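Long-range contact in probable adenylyl-sulfate kinase (Aeropyrum pernix, PDB 2YVU), which probably catalyses the ATP-dependent phosphorylation of adenosine 5'-phosphosulfate to 3'-phosphoadenylyl sulfate, the activated form of sulfate: residues 42-48 with 86-92. Residues are numbered along the deposited sequence; the frame is centred on the assembly and turned at random.
Sequences YRVEVLD and VIVICSF
Five backbone hydrogen bonds tie 42-48 to 86-92 in the parallel pattern: Ile-87 N to Arg-43 O, Glu-45 N to Ile-87 O, Ile-89 N to Glu-45 O, Leu-47 N to Ile-89 O and Ser-91 N to Leu-47 O. The first is the straightest, 177° at the hydrogen. The strand axes approach to 4.7 Å at 18°. CA-H...O contacts fill in beside the bonds, Val-46 CA lying 3.2 Å from Ile-89 O.

Apolar contacts line both faces. Toward helix 26-39, Val-44 CG1 meets Ile-89 CD1 at 3.6 Å. With CG1 anti to the backbone N (chi1 -172°), that methyl also lies against Ile-87 O. Toward helix 64-82, Leu-47 CD1 touches Val-88 CG1 at 3.7 Å. This pairing of the outermost strand, 44-48, with its neighbour belongs to the 2-3-1-4-5 parallel sheet of a P-loop kinase; Ser-91 OG is hydrogen-bonded to Thr-27 OG1, probably part of the ATP site. On the edge strand, Glu-45 forms a salt bridge to Arg-83 and a hydrogen bond to Asn-84, both of the second subunit.

Aromatic contacts close the two ends. Ile-87 CD1 makes an off-centre CH-pi contact with Tyr-42, 4.3 Å from the ring centroid. The Phe-92 ring takes Asp-48 CA over one face, 3.6 Å above its plane. Its CE1 lies 3.8 Å from Leu-47 CB. Replacing Phe-92 by an alanine removes the ring, which would probably leave a gap beside Asp-48 and take from Leu-47 CB its aromatic neighbour. Asp-48 itself N-caps the following helix through OD1 and Trp-51 N.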
# COMPACT_ATOMS: atom_id res chain seq x y z
N TYR A 42 5.32 -9.00 -17.33
CA TYR A 42 4.26 -8.20 -16.73
C TYR A 42 4.75 -7.64 -15.40
O TYR A 42 5.64 -8.22 -14.77
CB TYR A 42 3.02 -9.05 -16.44
CG TYR A 42 2.23 -9.48 -17.66
CD1 TYR A 42 1.37 -8.59 -18.30
CD2 TYR A 42 2.30 -10.78 -18.14
CE1 TYR A 42 0.59 -9.00 -19.38
CE2 TYR A 42 1.53 -11.20 -19.23
CZ TYR A 42 0.67 -10.30 -19.84
OH TYR A 42 -0.15 -10.69 -20.88
N ARG A 43 4.18 -6.51 -14.99
CA ARG A 43 4.51 -5.91 -13.70
C ARG A 43 3.64 -6.70 -12.75
O ARG A 43 2.42 -6.76 -12.93
CB ARG A 43 4.05 -4.46 -13.65
CG ARG A 43 4.44 -3.62 -14.84
CD ARG A 43 5.71 -2.87 -14.56
NE ARG A 43 5.69 -1.56 -15.20
CZ ARG A 43 6.64 -0.65 -15.04
NH1 ARG A 43 7.69 -0.91 -14.27
NH2 ARG A 43 6.55 0.53 -15.66
N VAL A 44 4.25 -7.30 -11.73
CA VAL A 44 3.52 -8.10 -10.75
C VAL A 44 3.97 -7.83 -9.32
O VAL A 44 5.15 -7.54 -9.07
CB VAL A 44 3.76 -9.61 -10.99
CG1 VAL A 44 2.84 -10.43 -10.09
CG2 VAL A 44 3.54 -9.97 -12.46
N GLU A 45 3.02 -7.87 -8.38
CA GLU A 45 3.34 -7.73 -6.97
C GLU A 45 2.56 -8.77 -6.23
O GLU A 45 1.36 -8.93 -6.45
CB GLU A 45 2.98 -6.36 -6.43
CG GLU A 45 3.84 -5.25 -6.98
CD GLU A 45 5.25 -5.32 -6.44
OE1 GLU A 45 5.49 -6.08 -5.48
OE2 GLU A 45 6.11 -4.60 -6.95
N VAL A 46 3.25 -9.49 -5.35
CA VAL A 46 2.62 -10.50 -4.54
C VAL A 46 2.54 -9.90 -3.15
O VAL A 46 3.56 -9.50 -2.60
CB VAL A 46 3.48 -11.78 -4.46
CG1 VAL A 46 2.86 -12.74 -3.49
CG2 VAL A 46 3.61 -12.42 -5.82
N LEU A 47 1.33 -9.79 -2.61
CA LEU A 47 1.14 -9.25 -1.28
C LEU A 47 0.65 -10.41 -0.42
O LEU A 47 -0.30 -11.09 -0.78
CB LEU A 47 0.10 -8.11 -1.28
CG LEU A 47 0.33 -6.94 -2.26
CD1 LEU A 47 -0.83 -5.97 -2.19
CD2 LEU A 47 1.63 -6.21 -1.93
N ASP A 48 1.32 -10.64 0.70
CA ASP A 48 0.91 -11.71 1.59
C ASP A 48 1.06 -11.28 3.05
O ASP A 48 1.58 -10.21 3.32
CB ASP A 48 1.71 -12.98 1.30
CG ASP A 48 3.21 -12.77 1.44
OD1 ASP A 48 3.68 -12.61 2.58
OD2 ASP A 48 3.91 -12.74 0.41
N VAL A 86 -0.51 -2.87 -12.70
CA VAL A 86 0.08 -4.01 -12.03
C VAL A 86 -0.87 -5.17 -11.77
O VAL A 86 -2.02 -4.97 -11.41
CB VAL A 86 0.65 -3.56 -10.68
CG1 VAL A 86 1.32 -4.74 -9.98
CG2 VAL A 86 1.61 -2.39 -10.87
N ILE A 87 -0.37 -6.38 -11.95
CA ILE A 87 -1.13 -7.59 -11.66
C ILE A 87 -0.83 -7.85 -10.18
O ILE A 87 0.31 -8.15 -9.82
CB ILE A 87 -0.65 -8.78 -12.52
CG1 ILE A 87 -1.01 -8.53 -14.00
CG2 ILE A 87 -1.30 -10.08 -12.01
CD1 ILE A 87 -0.49 -9.61 -14.96
N VAL A 88 -1.84 -7.72 -9.33
CA VAL A 88 -1.62 -7.90 -7.90
C VAL A 88 -2.12 -9.23 -7.42
O VAL A 88 -3.31 -9.50 -7.47
CB VAL A 88 -2.35 -6.83 -7.10
CG1 VAL A 88 -1.87 -6.85 -5.61
CG2 VAL A 88 -2.10 -5.47 -7.76
N ILE A 89 -1.19 -10.08 -6.99
CA ILE A 89 -1.58 -11.40 -6.50
C ILE A 89 -1.57 -11.36 -4.97
O ILE A 89 -0.53 -11.10 -4.34
CB ILE A 89 -0.62 -12.48 -7.05
CG1 ILE A 89 -0.66 -12.44 -8.59
CG2 ILE A 89 -1.04 -13.87 -6.56
CD1 ILE A 89 0.56 -13.12 -9.24
N CYS A 90 -2.73 -11.60 -4.38
CA CYS A 90 -2.86 -11.54 -2.92
C CYS A 90 -3.09 -12.88 -2.24
O CYS A 90 -3.91 -13.68 -2.68
CB CYS A 90 -4.00 -10.60 -2.53
SG CYS A 90 -3.81 -8.91 -3.04
N SER A 91 -2.39 -13.09 -1.13
CA SER A 91 -2.53 -14.32 -0.35
C SER A 91 -2.64 -13.94 1.11
O SER A 91 -1.63 -13.67 1.78
CB SER A 91 -1.31 -15.23 -0.52
OG SER A 91 -1.50 -16.36 0.30
N PHE A 92 -3.86 -13.90 1.61
CA PHE A 92 -4.06 -13.51 2.99
C PHE A 92 -4.98 -14.41 3.77
O PHE A 92 -5.67 -15.25 3.21
CB PHE A 92 -4.61 -12.08 3.04
CG PHE A 92 -3.62 -11.04 2.68
CD1 PHE A 92 -3.50 -10.60 1.37
CD2 PHE A 92 -2.74 -10.54 3.64
CE1 PHE A 92 -2.54 -9.66 1.01
CE2 PHE A 92 -1.77 -9.60 3.30
CZ PHE A 92 -1.66 -9.16 1.98